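Local coordinates for competence protein ComEA-related protein (Thermus thermophilus, PDB 2DUY) that is of uncharacterised function but carries two helix-hairpin-helix motifs and probably binds DNA, at residues L39-I43 and L55-I61. Residues are numbered along the deposited sequence; the frame is centred on the assembly and turned at random.
Sequences LARRI and LLKVKGI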
loop_
_atom_site.group_PDB
_atom_site.type_symbol
_atom_site.label_atom_id
_atom_site.label_comp_id
_atom_site.label_asym_id
_atom_site.label_seq_id
_atom_site.Cartn_x
_atom_site.Cartn_y
_atom_site.Cartn_z
ATOM N N LEU A 39 -5.320 7.284 -3.031
ATOM C CA LEU A 39 -4.128 6.465 -3.209
ATOM C C LEU A 39 -4.475 4.978 -3.120
ATOM O O LEU A 39 -3.933 4.171 -3.873
ATOM C CB LEU A 39 -3.068 6.821 -2.161
ATOM C CG LEU A 39 -2.350 8.151 -2.393
ATOM C CD1 LEU A 39 -1.371 8.408 -1.248
ATOM C CD2 LEU A 39 -1.623 8.119 -3.729
ATOM N N ALA A 40 -5.380 4.622 -2.211
ATOM C CA ALA A 40 -5.781 3.229 -2.052
ATOM C C ALA A 40 -6.373 2.723 -3.363
ATOM O O ALA A 40 -6.086 1.602 -3.792
ATOM C CB ALA A 40 -6.799 3.089 -0.916
ATOM N N ARG A 41 -7.188 3.556 -3.996
ATOM C CA ARG A 41 -7.817 3.202 -5.271
ATOM C C ARG A 41 -6.769 2.986 -6.363
ATOM O O ARG A 41 -6.839 2.018 -7.122
ATOM C CB ARG A 41 -8.769 4.309 -5.717
ATOM C CG ARG A 41 -9.702 3.896 -6.840
ATOM C CD ARG A 41 -10.274 5.100 -7.591
ATOM N NE ARG A 41 -9.482 5.426 -8.778
ATOM C CZ ARG A 41 -8.393 6.189 -8.788
ATOM N NH1 ARG A 41 -7.939 6.736 -7.665
ATOM N NH2 ARG A 41 -7.744 6.393 -9.929
ATOM N N ARG A 42 -5.803 3.897 -6.453
ATOM C CA ARG A 42 -4.753 3.772 -7.466
ATOM C C ARG A 42 -3.898 2.530 -7.229
ATOM O O ARG A 42 -3.420 1.909 -8.174
ATOM C CB ARG A 42 -3.852 5.010 -7.461
ATOM C CG ARG A 42 -4.560 6.278 -7.905
ATOM C CD ARG A 42 -3.690 7.501 -7.694
ATOM N NE ARG A 42 -4.326 8.708 -8.215
ATOM C CZ ARG A 42 -3.851 9.938 -8.041
ATOM N NH1 ARG A 42 -2.729 10.129 -7.349
ATOM N NH2 ARG A 42 -4.493 10.977 -8.566
ATOM N N ILE A 43 -3.686 2.178 -5.969
ATOM C CA ILE A 43 -2.894 0.993 -5.669
ATOM C C ILE A 43 -3.625 -0.237 -6.215
ATOM O O ILE A 43 -3.016 -1.065 -6.877
ATOM C CB ILE A 43 -2.649 0.848 -4.147
ATOM C CG1 ILE A 43 -1.662 1.931 -3.695
ATOM C CG2 ILE A 43 -2.097 -0.558 -3.817
ATOM C CD1 ILE A 43 -1.463 2.004 -2.189
ATOM N N LEU A 55 5.453 -0.223 -6.219
ATOM C CA LEU A 55 4.479 0.777 -5.789
ATOM C C LEU A 55 4.853 2.146 -6.351
ATOM O O LEU A 55 4.019 3.061 -6.400
ATOM C CB LEU A 55 4.431 0.828 -4.265
ATOM C CG LEU A 55 3.219 1.473 -3.609
ATOM C CD1 LEU A 55 1.921 0.762 -4.065
ATOM C CD2 LEU A 55 3.390 1.364 -2.095
ATOM N N LEU A 56 6.102 2.293 -6.784
ATOM C CA LEU A 56 6.540 3.561 -7.355
ATOM C C LEU A 56 5.836 3.852 -8.681
ATOM O O LEU A 56 5.992 4.943 -9.236
ATOM C CB LEU A 56 8.064 3.583 -7.549
ATOM C CG LEU A 56 8.858 3.689 -6.242
ATOM C CD1 LEU A 56 10.352 3.664 -6.525
ATOM C CD2 LEU A 56 8.475 4.997 -5.532
ATOM N N LYS A 57 5.068 2.893 -9.194
ATOM C CA LYS A 57 4.336 3.145 -10.437
ATOM C C LYS A 57 3.020 3.865 -10.145
ATOM O O LYS A 57 2.355 4.341 -11.061
ATOM C CB LYS A 57 4.020 1.846 -11.181
ATOM C CG LYS A 57 2.919 1.007 -10.562
ATOM C CD LYS A 57 2.493 -0.101 -11.518
ATOM C CE LYS A 57 2.387 -1.436 -10.815
ATOM N NZ LYS A 57 1.992 -2.520 -11.768
ATOM N N VAL A 58 2.656 3.955 -8.868
ATOM C CA VAL A 58 1.401 4.598 -8.481
ATOM C C VAL A 58 1.569 6.100 -8.329
ATOM O O VAL A 58 2.455 6.557 -7.611
ATOM C CB VAL A 58 0.874 4.032 -7.154
ATOM C CG1 VAL A 58 -0.444 4.702 -6.794
ATOM C CG2 VAL A 58 0.695 2.531 -7.272
ATOM N N LYS A 59 0.719 6.866 -9.007
ATOM C CA LYS A 59 0.822 8.319 -8.928
ATOM C C LYS A 59 0.546 8.755 -7.499
ATOM O O LYS A 59 -0.442 8.339 -6.898
ATOM C CB LYS A 59 -0.177 8.982 -9.884
ATOM C CG LYS A 59 -0.002 10.495 -10.034
ATOM C CD LYS A 59 -0.924 11.047 -11.131
ATOM C CE LYS A 59 -0.544 12.468 -11.552
ATOM N NZ LYS A 59 -0.661 13.453 -10.443
ATOM N N GLY A 60 1.434 9.576 -6.949
ATOM C CA GLY A 60 1.237 10.059 -5.596
ATOM C C GLY A 60 2.022 9.370 -4.499
ATOM O O GLY A 60 2.013 9.830 -3.358
ATOM N N ILE A 61 2.689 8.267 -4.820
ATOM C CA ILE A 61 3.474 7.554 -3.822
ATOM C C ILE A 61 4.963 7.809 -4.045
ATOM O O ILE A 61 5.639 7.065 -4.751
ATOM C CB ILE A 61 3.191 6.037 -3.860
ATOM C CG1 ILE A 61 1.730 5.782 -3.465
ATOM C CG2 ILE A 61 4.110 5.309 -2.898
ATOM C CD1 ILE A 61 1.329 4.313 -3.456
HETATM O O HOH W 1 -3.221 13.469 -9.442
#
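I43, L55 and I61 form the apolar centre where a helix packs against the hairpin turn of a helix-hairpin-helix unit, a compact example of how a short loop can be fitted to a helix side. CG1 of I43 touches two methyls at once, lying 3.8 Å from CD1 of L55 and equally close to CD1 of I61, whose side chain meets that of I43 at about a right angle. With its CG1 anti to the backbone N (chi1 -179°), V58 reaches the helix, and this methyl presses on CB of R42 at 3.5 Å. Near the turn, CD2 of L39 lies 3.4 Å from O of K59 and close to CA of G60 and CG1 of I61. V58 to I61 form a type II turn; at G60, whose phi is positive, a side chain would collide with CD2 of L39 and with the carbonyl of K59.

The polar edge follows. R42 runs out extended from CG to NE, and its NH1 donates to the backbone O of K59 (2.9 Å, N-H...O 145°), coming from above the carbonyl plane. CD of K59 lies over one face of the R42 guanidinium, offset toward its rim; water 1 accepts from both NH2 of R42 and NZ of K59, bridging two like charges that do not touch directly and probably easing their repulsion. A leucine in place of R42 would probably leave the K59 carbonyl without this donor and the water without one of its two.

G60 and I61, with the glycine that follows, give the Gly-hydrophobic-Gly sequence characteristic of helix-hairpin-helix hairpins, and the turn leads into helix 63-69. I43 also packs on L29 of helix 26-29 and L55 on L66 of helix 63-69, so the contact ties helix 37-45 to the helices on its two flanks in sequence.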